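Side-chain contacts in type II secretion ATPase XpsE (Xanthomonas campestris, PDB 2D28), which belongs to the GspE-type ATPases of bacterial type II secretion and is represented here by its N-terminal domain: residues L48-E51 and R52-A55; Q3-A6 and E7-I10; R19-D22 and T23-V26; G135-S138 and E139-L143; L88-L91 and K92-L96. The protein carries 1 engineered substitution. One frame throughout, in Å; residues are numbered along the deposited sequence.

Contact 1 of 5, residues L48-E51 and R52-A55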
loop_
_atom_site.group_PDB
_atom_site.type_symbol
_atom_site.label_atom_id
_atom_site.label_comp_id
_atom_site.label_asym_id
_atom_site.label_seq_id
_atom_site.Cartn_x
_atom_site.Cartn_y
_atom_site.Cartn_z
ATOM N N LEU A 48 -14.578 -6.071 5.834
ATOM C CA LEU A 48 -14.235 -6.806 7.038
ATOM C C LEU A 48 -12.963 -6.351 7.731
ATOM O O LEU A 48 -12.659 -6.854 8.838
ATOM C CB LEU A 48 -14.134 -8.309 6.727
ATOM C CG LEU A 48 -15.312 -8.894 5.905
ATOM C CD1 LEU A 48 -15.028 -10.360 5.550
ATOM C CD2 LEU A 48 -16.658 -8.753 6.578
ATOM N N VAL A 49 -12.135 -5.570 7.037
ATOM C CA VAL A 49 -10.918 -4.985 7.642
ATOM C C VAL A 49 -10.943 -3.537 7.228
ATOM O O VAL A 49 -11.065 -3.218 6.057
ATOM C CB VAL A 49 -9.620 -5.687 7.135
ATOM C CG1 VAL A 49 -8.341 -4.971 7.550
ATOM C CG2 VAL A 49 -9.627 -7.076 7.641
ATOM N N SER A 50 -10.875 -2.631 8.183
ATOM C CA SER A 50 -10.798 -1.201 7.847
ATOM C C SER A 50 -9.489 -0.820 7.149
ATOM O O SER A 50 -8.451 -1.483 7.340
ATOM C CB SER A 50 -10.967 -0.321 9.103
ATOM O OG SER A 50 -9.789 -0.318 9.925
ATOM N N GLU A 51 -9.548 0.250 6.345
ATOM C CA GLU A 51 -8.334 0.772 5.732
ATOM C C GLU A 51 -7.283 1.113 6.735
ATOM O O GLU A 51 -6.102 0.817 6.536
ATOM C CB GLU A 51 -8.643 2.021 4.911
ATOM C CG GLU A 51 -9.378 1.700 3.630
ATOM C CD GLU A 51 -9.395 2.900 2.647
ATOM O OE1 GLU A 51 -8.774 3.961 2.953
ATOM O OE2 GLU A 51 -10.023 2.755 1.552
ATOM N N ARG A 52 -7.685 1.707 7.869
ATOM C CA ARG A 52 -6.742 1.993 8.912
ATOM C C ARG A 52 -6.021 0.764 9.483
ATOM O O ARG A 52 -4.790 0.773 9.628
ATOM C CB ARG A 52 -7.374 2.821 10.034
ATOM C CG ARG A 52 -6.364 3.154 11.118
ATOM C CD ARG A 52 -6.811 4.278 12.092
ATOM N NE ARG A 52 -6.891 5.491 11.324
ATOM C CZ ARG A 52 -5.833 6.249 11.008
ATOM N NH1 ARG A 52 -6.020 7.296 10.261
ATOM N NH2 ARG A 52 -4.617 5.964 11.400
ATOM N N ASP A 53 -6.766 -0.295 9.776
ATOM C CA ASP A 53 -6.204 -1.497 10.354
ATOM C C ASP A 53 -5.388 -2.266 9.308
ATOM O O ASP A 53 -4.408 -2.903 9.677
ATOM C CB ASP A 53 -7.276 -2.438 10.848
ATOM C CG ASP A 53 -7.893 -2.003 12.207
ATOM O OD1 ASP A 53 -7.249 -1.285 12.964
ATOM O OD2 ASP A 53 -9.040 -2.357 12.523
ATOM N N HIS A 54 -5.799 -2.194 8.045
ATOM C CA HIS A 54 -4.977 -2.720 6.949
ATOM C C HIS A 54 -3.601 -2.044 6.943
ATOM O O HIS A 54 -2.538 -2.727 7.086
ATOM C CB HIS A 54 -5.676 -2.617 5.594
ATOM C CG HIS A 54 -4.790 -3.057 4.460
ATOM N ND1 HIS A 54 -3.537 -3.573 4.675
ATOM C CD2 HIS A 54 -4.954 -3.069 3.129
ATOM C CE1 HIS A 54 -2.970 -3.866 3.517
ATOM N NE2 HIS A 54 -3.788 -3.527 2.560
ATOM N N ALA A 55 -3.589 -0.726 6.821
ATOM C CA ALA A 55 -2.345 0.078 6.836
ATOM C C ALA A 55 -1.506 -0.209 8.078
ATOM O O ALA A 55 -0.262 -0.472 8.019
ATOM C CB ALA A 55 -2.663 1.598 6.756
HETATM O O HOH W 1 -10.510 -3.771 10.805
#
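V49 approaches H54 as the chain turns into helix 51-62, where S50 serves as the N-cap. The CG1 methyl of V49, placed anti to the backbone N (chi1 170°), comes 3.8 Å from H54 N and lies close to CB of that residue. V49 also packs on L20 and on L43 of helix 39-45, an apolar setting that suits a compact beta-branched residue in the buried approach to a helix. S50 follows, and its short polar side chain does what an N-cap requires: OG accepts from D53 N, one of the first-turn amides that an N-cap side chain serves, in a bond 3.0 Å long and 160° at the hydrogen. The backbone adds a second link, in which H54 N donates a hydrogen bond to S50 O at 2.8 Å. In E51 the carbonyl takes the amide of A55, while the carboxylate turns away and meets S138 through OE2. The imidazole of H54 likewise leaves the turn, its NE2 bonding to D112. A water bridges the N-cap residue and D53: it accepts from S50 N at 2.9 Å and donates to D53 OD2 at 2.7 Å.

Contact 2 of 5, residues Q3-A6 and E7-I10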
loop_
_atom_site.group_PDB
_atom_site.type_symbol
_atom_site.label_atom_id
_atom_site.label_comp_id
_atom_site.label_asym_id
_atom_site.label_seq_id
_atom_site.Cartn_x
_atom_site.Cartn_y
_atom_site.Cartn_z
ATOM N N GLN A 3 10.197 -18.180 5.470
ATOM C CA GLN A 3 9.401 -18.770 6.591
ATOM C C GLN A 3 7.869 -18.684 6.352
ATOM O O GLN A 3 7.220 -19.736 6.239
ATOM C CB GLN A 3 9.816 -18.242 7.993
ATOM C CG GLN A 3 10.524 -19.231 8.900
ATOM C CD GLN A 3 11.614 -20.036 8.187
ATOM O OE1 GLN A 3 11.474 -21.240 8.044
ATOM N NE2 GLN A 3 12.678 -19.366 7.717
ATOM N N ARG A 4 7.304 -17.472 6.272
ATOM C CA ARG A 4 5.900 -17.285 5.852
ATOM C C ARG A 4 5.730 -16.028 4.944
ATOM O O ARG A 4 6.564 -15.117 5.029
ATOM C CB ARG A 4 5.067 -17.092 7.079
ATOM C CG ARG A 4 5.281 -18.179 8.104
ATOM C CD ARG A 4 4.389 -18.020 9.224
ATOM N NE ARG A 4 4.798 -16.916 10.072
ATOM C CZ ARG A 4 4.013 -16.477 11.037
ATOM N NH1 ARG A 4 2.847 -17.089 11.204
ATOM N NH2 ARG A 4 4.365 -15.473 11.840
ATOM N N SER A 5 4.692 -16.002 4.084
ATOM C CA SER A 5 4.430 -14.814 3.203
ATOM C C SER A 5 4.105 -13.559 4.040
ATOM O O SER A 5 3.621 -13.716 5.133
ATOM C CB SER A 5 3.340 -15.128 2.120
ATOM O OG SER A 5 2.051 -14.759 2.522
ATOM N N ALA A 6 4.391 -12.354 3.522
ATOM C CA ALA A 6 4.048 -11.066 4.163
ATOM C C ALA A 6 2.502 -11.004 4.328
ATOM O O ALA A 6 1.989 -10.724 5.396
ATOM C CB ALA A 6 4.537 -9.904 3.342
ATOM N N GLU A 7 1.759 -11.371 3.284
ATOM C CA GLU A 7 0.295 -11.448 3.404
ATOM C C GLU A 7 -0.217 -12.367 4.529
ATOM O O GLU A 7 -1.142 -11.985 5.271
ATOM C CB GLU A 7 -0.340 -11.882 2.063
ATOM C CG GLU A 7 -1.849 -11.946 2.124
ATOM C CD GLU A 7 -2.442 -12.657 0.908
ATOM O OE1 GLU A 7 -2.499 -11.980 -0.142
ATOM O OE2 GLU A 7 -2.825 -13.862 1.034
ATOM N N THR A 8 0.359 -13.560 4.644
ATOM C CA THR A 8 0.023 -14.498 5.708
ATOM C C THR A 8 0.324 -13.929 7.116
ATOM O O THR A 8 -0.482 -14.076 8.019
ATOM C CB THR A 8 0.761 -15.798 5.491
ATOM O OG1 THR A 8 0.292 -16.409 4.280
ATOM C CG2 THR A 8 0.454 -16.856 6.583
ATOM N N ARG A 9 1.437 -13.216 7.255
ATOM C CA ARG A 9 1.842 -12.713 8.557
ATOM C C ARG A 9 0.914 -11.565 8.891
ATOM O O ARG A 9 0.619 -11.300 10.049
ATOM C CB ARG A 9 3.306 -12.234 8.497
ATOM C CG ARG A 9 4.336 -13.374 8.389
ATOM C CD ARG A 9 5.620 -13.011 9.277
ATOM N NE ARG A 9 6.332 -12.250 8.381
ATOM C CZ ARG A 9 7.043 -11.147 8.452
ATOM N NH1 ARG A 9 7.533 -10.490 9.499
ATOM N NH2 ARG A 9 7.350 -10.744 7.246
ATOM N N ILE A 10 0.501 -10.814 7.876
ATOM C CA ILE A 10 -0.416 -9.679 8.074
ATOM C C ILE A 10 -1.835 -10.200 8.495
ATOM O O ILE A 10 -2.433 -9.678 9.425
ATOM C CB ILE A 10 -0.487 -8.754 6.825
ATOM C CG1 ILE A 10 0.818 -8.001 6.690
ATOM C CG2 ILE A 10 -1.597 -7.760 6.964
ATOM C CD1 ILE A 10 1.125 -7.360 5.359
HETATM O O HOH W 2 7.392 -12.492 5.037
#
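A6, R9 and R4 carry most of this contact, which forms the first turn of helix 6-16. The small methyl of A6 fits against Y114, while its carbonyl makes the helix bonds: A6 O accepts from I10 N at 2.9 Å, and a weak second bond comes from R9 N. The I10 side chain folds back over the same oxygen, its CG1 reaching 3.2 Å from A6 O. R9 N also donates to S5 O at 3.1 Å, so that amide is shared between two carbonyls.

The long side chains of R4 and R9 cross at about a right angle. R9 CG lies over one face of the R4 guanidinium, and R4 NH2 comes 3.8 Å from R9 CD, so that the apolar part of one arginine supports the flat head of the other. With chi1 at -72°, R9 places its CG beside the backbone N, on the side of the preceding turn, where it meets R4. The two heads stay separate: R4 binds E12 in a salt bridge, whereas R9 NH2 reaches R4 O through a water. S5, the N-cap, suits its place because its short OG can accept from T8 N at 3.0 Å, an amide at the open start of the helix.

The arginines lie toward the surface, while A6 and I10 meet Y114 and I10 is buried against T57, C58 and V61 of helix 51-62 and L40 of helix 39-45.

Contact 3 of 5, residues R19-D22 and T23-V26. Engineered in segment 23-26: V26 (natural residue Leu).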
loop_
_atom_site.group_PDB
_atom_site.type_symbol
_atom_site.label_atom_id
_atom_site.label_comp_id
_atom_site.label_asym_id
_atom_site.label_seq_id
_atom_site.Cartn_x
_atom_site.Cartn_y
_atom_site.Cartn_z
ATOM N N ARG A 19 -8.388 -7.146 14.861
ATOM C CA ARG A 19 -8.816 -6.220 13.798
ATOM C C ARG A 19 -9.574 -6.938 12.695
ATOM O O ARG A 19 -9.934 -6.332 11.673
ATOM C CB ARG A 19 -7.571 -5.564 13.204
ATOM C CG ARG A 19 -6.719 -4.791 14.215
ATOM C CD ARG A 19 -5.344 -4.334 13.705
ATOM N NE ARG A 19 -4.533 -3.768 14.780
ATOM C CZ ARG A 19 -3.197 -3.651 14.745
ATOM N NH1 ARG A 19 -2.498 -4.115 13.760
ATOM N NH2 ARG A 19 -2.556 -3.136 15.734
ATOM N N LEU A 20 -9.721 -8.259 12.880
ATOM C CA LEU A 20 -10.379 -9.160 11.932
ATOM C C LEU A 20 -10.957 -10.330 12.754
ATOM O O LEU A 20 -10.246 -10.901 13.591
ATOM C CB LEU A 20 -9.366 -9.722 10.932
ATOM C CG LEU A 20 -9.848 -10.863 9.978
ATOM C CD1 LEU A 20 -10.872 -10.342 9.028
ATOM C CD2 LEU A 20 -8.684 -11.432 9.182
ATOM N N LYS A 21 -12.206 -10.693 12.493
ATOM C CA LYS A 21 -12.856 -11.826 13.164
ATOM C C LYS A 21 -12.630 -13.083 12.401
ATOM O O LYS A 21 -12.683 -13.095 11.154
ATOM C CB LYS A 21 -14.391 -11.652 13.208
ATOM C CG LYS A 21 -14.890 -10.342 13.715
ATOM C CD LYS A 21 -16.398 -10.479 14.001
ATOM C CE LYS A 21 -17.180 -9.205 13.761
ATOM N NZ LYS A 21 -18.487 -9.497 13.072
ATOM N N ASP A 22 -12.461 -14.180 13.133
ATOM C CA ASP A 22 -12.105 -15.417 12.498
ATOM C C ASP A 22 -13.263 -15.926 11.657
ATOM O O ASP A 22 -13.029 -16.580 10.633
ATOM C CB ASP A 22 -11.613 -16.455 13.513
ATOM C CG ASP A 22 -12.715 -17.086 14.304
ATOM O OD1 ASP A 22 -13.579 -16.358 14.874
ATOM O OD2 ASP A 22 -12.763 -18.345 14.410
ATOM N N THR A 23 -14.494 -15.583 12.051
ATOM C CA THR A 23 -15.673 -15.958 11.246
ATOM C C THR A 23 -15.677 -15.249 9.923
ATOM O O THR A 23 -15.918 -15.850 8.891
ATOM C CB THR A 23 -17.003 -15.710 11.992
ATOM O OG1 THR A 23 -17.062 -14.363 12.490
ATOM C CG2 THR A 23 -17.088 -16.591 13.212
ATOM N N ASP A 24 -15.375 -13.961 9.938
ATOM C CA ASP A 24 -15.247 -13.215 8.704
ATOM C C ASP A 24 -14.136 -13.732 7.774
ATOM O O ASP A 24 -14.255 -13.720 6.513
ATOM C CB ASP A 24 -14.969 -11.747 9.003
ATOM C CG ASP A 24 -16.157 -11.020 9.612
ATOM O OD1 ASP A 24 -17.284 -11.574 9.637
ATOM O OD2 ASP A 24 -16.025 -9.886 10.116
ATOM N N LEU A 25 -13.029 -14.139 8.372
ATOM C CA LEU A 25 -11.893 -14.570 7.587
ATOM C C LEU A 25 -12.260 -15.857 6.909
ATOM O O LEU A 25 -11.927 -16.023 5.770
ATOM C CB LEU A 25 -10.658 -14.786 8.452
ATOM C CG LEU A 25 -9.486 -15.452 7.745
ATOM C CD1 LEU A 25 -9.074 -14.689 6.444
ATOM C CD2 LEU A 25 -8.307 -15.566 8.749
ATOM N N VAL A 26 -12.925 -16.771 7.622
ATOM C CA VAL A 26 -13.318 -18.060 7.012
ATOM C C VAL A 26 -14.295 -17.852 5.848
ATOM O O VAL A 26 -14.170 -18.486 4.816
ATOM C CB VAL A 26 -13.827 -19.139 8.053
ATOM C CG1 VAL A 26 -14.786 -18.569 9.073
ATOM C CG2 VAL A 26 -14.471 -20.366 7.326
HETATM O O HOH W 3 -13.648 -8.617 10.459
#
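L20 and L25 form the packed side of this helix start, where the chain enters helix 22-27 with K21 at the N-cap. The two leucines cross at about a right angle, L20 CD2 lying 4.0 Å from L25 CB, and they continue into L14, V11 and L15 of helix 6-16; branched apolar side chains suit this inward face. The backbone closes the turn, L25 N giving a 3.0 Å bond to K21 O.

The outer side is looser and polar. K21 lays its aliphatic chain alongside the carboxylate of D24, and CB through CE all keep near OD2. Bends at chi3 and chi4 return the amine to the same oxygen, but the salt bridge from K21 NZ to D24 OD2 is long at 3.9 Å, and D24 OD1 has another weak, long ion pair with R27. An aspartate here is probably favourable, since its negative charge lies near the amide end of the helix. One spot on this exposed side is close: V26, an engineered residue in place of leucine, brings CG1 to 3.1 Å from D22 O. A water joins the N-cap residue to D24: it accepts from K21 N at 3.2 Å and donates to D24 OD2 at 2.7 Å.

Contact 4 of 5, residues G135-S138 and E139-L143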
loop_
_atom_site.group_PDB
_atom_site.type_symbol
_atom_site.label_atom_id
_atom_site.label_comp_id
_atom_site.label_asym_id
_atom_site.label_seq_id
_atom_site.Cartn_x
_atom_site.Cartn_y
_atom_site.Cartn_z
ATOM N N GLY A 135 0.417 4.096 3.598
ATOM C CA GLY A 135 -0.700 5.037 3.708
ATOM C C GLY A 135 -2.034 4.333 3.516
ATOM O O GLY A 135 -2.154 3.231 2.948
ATOM N N LEU A 136 -3.059 4.935 4.105
ATOM C CA LEU A 136 -4.402 4.447 4.010
ATOM C C LEU A 136 -4.804 4.637 2.488
ATOM O O LEU A 136 -4.440 5.635 1.800
ATOM C CB LEU A 136 -5.374 5.207 4.945
ATOM C CG LEU A 136 -5.543 4.715 6.402
ATOM C CD1 LEU A 136 -4.278 4.967 7.218
ATOM C CD2 LEU A 136 -6.745 5.506 6.993
ATOM N N ARG A 137 -5.392 3.580 1.987
ATOM C CA ARG A 137 -5.729 3.443 0.596
ATOM C C ARG A 137 -6.418 4.701 0.047
ATOM O O ARG A 137 -6.048 5.215 -1.013
ATOM C CB ARG A 137 -6.617 2.221 0.398
ATOM C CG ARG A 137 -6.812 1.801 -1.125
ATOM C CD ARG A 137 -7.673 0.525 -1.306
ATOM N NE ARG A 137 -7.089 -0.492 -0.440
ATOM C CZ ARG A 137 -6.005 -1.186 -0.731
ATOM N NH1 ARG A 137 -5.494 -1.932 0.208
ATOM N NH2 ARG A 137 -5.464 -1.158 -1.960
ATOM N N SER A 138 -7.448 5.175 0.734
ATOM C CA SER A 138 -8.250 6.255 0.177
ATOM C C SER A 138 -7.507 7.542 0.265
ATOM O O SER A 138 -7.779 8.500 -0.509
ATOM C CB SER A 138 -9.569 6.372 0.973
ATOM O OG SER A 138 -10.302 5.187 0.664
ATOM N N GLU A 139 -6.618 7.666 1.260
ATOM C CA GLU A 139 -5.794 8.864 1.365
ATOM C C GLU A 139 -4.816 8.989 0.197
ATOM O O GLU A 139 -4.560 10.087 -0.301
ATOM C CB GLU A 139 -5.037 8.904 2.697
ATOM C CG GLU A 139 -6.000 9.043 3.865
ATOM C CD GLU A 139 -5.315 9.078 5.230
ATOM O OE1 GLU A 139 -4.118 9.306 5.301
ATOM O OE2 GLU A 139 -6.051 8.891 6.197
ATOM N N ILE A 140 -4.211 7.872 -0.175
ATOM C CA ILE A 140 -3.362 7.789 -1.370
ATOM C C ILE A 140 -4.189 8.124 -2.620
ATOM O O ILE A 140 -3.750 8.923 -3.465
ATOM C CB ILE A 140 -2.730 6.383 -1.489
ATOM C CG1 ILE A 140 -1.782 6.153 -0.331
ATOM C CG2 ILE A 140 -2.011 6.224 -2.830
ATOM C CD1 ILE A 140 -1.178 4.800 -0.264
ATOM N N ASP A 141 -5.364 7.509 -2.754
ATOM C CA ASP A 141 -6.213 7.798 -3.934
ATOM C C ASP A 141 -6.551 9.279 -4.066
ATOM O O ASP A 141 -6.450 9.836 -5.138
ATOM C CB ASP A 141 -7.493 7.020 -3.837
ATOM C CG ASP A 141 -7.257 5.560 -3.992
ATOM O OD1 ASP A 141 -6.169 5.105 -4.455
ATOM O OD2 ASP A 141 -8.118 4.790 -3.634
ATOM N N ASP A 142 -6.857 9.896 -2.926
ATOM C CA ASP A 142 -7.220 11.303 -2.854
ATOM C C ASP A 142 -6.057 12.168 -3.290
ATOM O O ASP A 142 -6.200 13.070 -4.114
ATOM C CB ASP A 142 -7.611 11.662 -1.414
ATOM C CG ASP A 142 -9.013 11.226 -1.040
ATOM O OD1 ASP A 142 -9.786 10.687 -1.846
ATOM O OD2 ASP A 142 -9.407 11.349 0.103
ATOM N N LEU A 143 -4.854 11.868 -2.805
ATOM C CA LEU A 143 -3.668 12.623 -3.179
ATOM C C LEU A 143 -3.383 12.456 -4.673
ATOM O O LEU A 143 -3.012 13.450 -5.373
ATOM C CB LEU A 143 -2.410 12.175 -2.417
ATOM C CG LEU A 143 -1.164 12.984 -2.762
ATOM C CD1 LEU A 143 -1.229 14.268 -2.010
ATOM C CD2 LEU A 143 0.067 12.228 -2.424
HETATM O O HOH W 4 -2.278 7.355 5.670
HETATM O O HOH W 5 -10.542 5.837 -2.722
#
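L136 O receives the amide of I140 at 3.0 Å, and the same spacing of four residues is repeated by D141 N with R137 O and D142 N with S138 O, so that the first turns of helix 137-147 are set by regular backbone bonds. L136 is the N-cap residue, and its side chain is wholly apolar. A water accepts from L136 N at 3.0 Å and lies 2.7 Å from E139 OE1, to which it may donate.

The side chains of L136 and E139 lie alongside each other and point the same way. The glutamate is extended beyond CG; its CG packs on L136 CB, and the carboxylate lies beside the leucine with OE2 3.5 Å from L136 CD2. I140 is buried: its CD1 comes 3.7 Å from G135 O, and with no side chain, G135 lets I140 lie close against its backbone.

R137 and D141 also run side by side, touching loosely through R137 CG and D141 OD2, 4.1 Å apart. Their charged ends have other partners: R137 makes a salt bridge to D112, and D141 OD1 bonds to H95. A water donates to D141 OD2 at 2.8 Å and more weakly to S138 OG, whose stronger partner is E51.

The helix start thus lies between helix 51-62, met by L136 and R137, and the sheet, where I140 and E139 rest on W109 of strand 105-110.

Contact 5 of 5, residues L88-L91 and K92-L96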
loop_
_atom_site.group_PDB
_atom_site.type_symbol
_atom_site.label_atom_id
_atom_site.label_comp_id
_atom_site.label_asym_id
_atom_site.label_seq_id
_atom_site.Cartn_x
_atom_site.Cartn_y
_atom_site.Cartn_z
ATOM N N LEU A 88 -0.453 7.744 -14.790
ATOM C CA LEU A 88 -1.491 8.067 -13.801
ATOM C C LEU A 88 -2.350 6.867 -13.520
ATOM O O LEU A 88 -2.630 6.557 -12.380
ATOM C CB LEU A 88 -2.306 9.274 -14.245
ATOM C CG LEU A 88 -3.489 9.645 -13.330
ATOM C CD1 LEU A 88 -2.978 10.046 -11.913
ATOM C CD2 LEU A 88 -4.306 10.759 -13.959
ATOM N N ARG A 89 -2.699 6.109 -14.590
ATOM C CA ARG A 89 -3.495 4.916 -14.454
ATOM C C ARG A 89 -2.844 3.879 -13.523
ATOM O O ARG A 89 -3.496 3.295 -12.739
ATOM C CB ARG A 89 -3.702 4.244 -15.840
ATOM C CG ARG A 89 -4.688 3.067 -15.826
ATOM C CD ARG A 89 -4.418 2.037 -16.904
ATOM N NE ARG A 89 -3.085 1.477 -16.683
ATOM C CZ ARG A 89 -2.808 0.461 -15.896
ATOM N NH1 ARG A 89 -3.785 -0.186 -15.275
ATOM N NH2 ARG A 89 -1.525 0.073 -15.727
ATOM N N PHE A 90 -1.571 3.603 -13.725
ATOM C CA PHE A 90 -0.802 2.680 -12.895
ATOM C C PHE A 90 -0.916 3.094 -11.412
ATOM O O PHE A 90 -1.186 2.284 -10.552
ATOM C CB PHE A 90 0.687 2.708 -13.333
ATOM C CG PHE A 90 1.543 1.772 -12.590
ATOM C CD1 PHE A 90 1.901 0.518 -13.138
ATOM C CD2 PHE A 90 2.041 2.107 -11.331
ATOM C CE1 PHE A 90 2.698 -0.376 -12.431
ATOM C CE2 PHE A 90 2.840 1.185 -10.590
ATOM C CZ PHE A 90 3.147 -0.063 -11.142
ATOM N N LEU A 91 -0.650 4.352 -11.118
ATOM C CA LEU A 91 -0.840 4.850 -9.728
ATOM C C LEU A 91 -2.194 4.494 -9.131
ATOM O O LEU A 91 -2.287 3.972 -7.982
ATOM C CB LEU A 91 -0.606 6.358 -9.672
ATOM C CG LEU A 91 0.734 6.864 -10.188
ATOM C CD1 LEU A 91 0.802 8.376 -9.943
ATOM C CD2 LEU A 91 1.928 6.143 -9.641
ATOM N N LYS A 92 -3.250 4.748 -9.916
ATOM C CA LYS A 92 -4.605 4.452 -9.483
ATOM C C LYS A 92 -4.870 2.973 -9.347
ATOM O O LYS A 92 -5.463 2.545 -8.344
ATOM C CB LYS A 92 -5.672 5.147 -10.331
ATOM C CG LYS A 92 -5.603 6.600 -10.353
ATOM C CD LYS A 92 -6.706 7.227 -11.310
ATOM C CE LYS A 92 -6.509 8.660 -11.356
ATOM N NZ LYS A 92 -7.725 9.441 -10.953
ATOM N N GLN A 93 -4.438 2.156 -10.298
ATOM C CA GLN A 93 -4.651 0.738 -10.189
ATOM C C GLN A 93 -3.940 0.133 -8.991
ATOM O O GLN A 93 -4.473 -0.779 -8.342
ATOM C CB GLN A 93 -4.100 0.007 -11.454
ATOM C CG GLN A 93 -4.233 -1.432 -11.353
ATOM C CD GLN A 93 -3.394 -2.230 -12.370
ATOM O OE1 GLN A 93 -2.903 -1.676 -13.353
ATOM N NE2 GLN A 93 -3.251 -3.514 -12.131
ATOM N N PHE A 94 -2.705 0.561 -8.743
ATOM C CA PHE A 94 -1.916 -0.093 -7.663
ATOM C C PHE A 94 -2.053 0.616 -6.297
ATOM O O PHE A 94 -1.540 0.081 -5.234
ATOM C CB PHE A 94 -0.467 -0.217 -8.129
ATOM C CG PHE A 94 -0.284 -1.312 -9.170
ATOM C CD1 PHE A 94 -0.259 -2.682 -8.785
ATOM C CD2 PHE A 94 -0.256 -0.996 -10.496
ATOM C CE1 PHE A 94 -0.129 -3.671 -9.766
ATOM C CE2 PHE A 94 -0.183 -2.016 -11.486
ATOM C CZ PHE A 94 -0.099 -3.342 -11.098
ATOM N N HIS A 95 -2.674 1.809 -6.326
ATOM C CA HIS A 95 -2.898 2.674 -5.146
ATOM C C HIS A 95 -1.576 2.988 -4.504
ATOM O O HIS A 95 -1.294 2.598 -3.356
ATOM C CB HIS A 95 -3.819 2.016 -4.106
ATOM C CG HIS A 95 -5.130 1.557 -4.665
ATOM N ND1 HIS A 95 -6.212 2.399 -4.834
ATOM C CD2 HIS A 95 -5.464 0.383 -5.257
ATOM C CE1 HIS A 95 -7.195 1.719 -5.429
ATOM N NE2 HIS A 95 -6.763 0.495 -5.684
ATOM N N LEU A 96 -0.687 3.629 -5.254
ATOM C CA LEU A 96 0.585 4.043 -4.672
ATOM C C LEU A 96 0.956 5.339 -5.441
ATOM O O LEU A 96 0.376 5.636 -6.495
ATOM C CB LEU A 96 1.627 2.980 -4.905
ATOM C CG LEU A 96 1.773 2.318 -6.260
ATOM C CD1 LEU A 96 2.592 3.170 -7.203
ATOM C CD2 LEU A 96 2.492 0.967 -6.141
#
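F90 and F94 meet because their first torsions differ: F90 sends its ring anti to the backbone N (chi1 -178°), toward the next turn, while F94 turns its own beside the backbone N (chi1 -74°), back toward F90. The rings meet obliquely, with planes at 34°, and F94 CD2 sits over the centre of one F90 face; the nearest pair is F90 CE1 and F94 CE2 at 3.4 Å. L96 CD1 touches the edge of F90 at CE2 and packs against L91 CD2, 3.9 Å away. Flat rings and branched leucines suit this apolar side: F90 packs on A121 and V122 and F94 on Y117 and A118 of helix 116-126, while L91 packs on I144 of helix 137-147.

On the exposed side R89 and Q93 run alongside one another. A bend at chi3 brings R89 NH1 to 2.6 Å from Q93 OE1, which lies in the guanidinium plane; NH2 adds a weak bond to the same oxygen. K92 rests CE on L88 CG and carries its amine to E145.

L91 O accepts from L96 N at 3.2 Å and, weakly, from H95 N, with positive phi at H95. This is a Schellman motif, ending helix 88-94 before strand 96-102.

How the contacts relate
Along the chain the order is contact 2, 3, 1, 5 and 4. Contacts 1 to 4 are all helix starts, whereas contact 5 ends one. Contacts 2, 3 and 1 open helices 6-16, 22-27 and 51-62; contacts 1 and 3, with centres about 12 Å apart, touch by packing of L48, V49 and D53 on L20, D24 and R19. Contacts 4 and 5, about 11 Å apart between centres, lie within the MshEN range and meet where D141 reaches H95. Contact 1 also touches contact 4 through E51 and S138, linking helix 51-62 to helix 137-147. The chain of touching contacts 3, 1, 4 and 5 therefore runs from the N-terminal helices to the helices beside the three-stranded sheet.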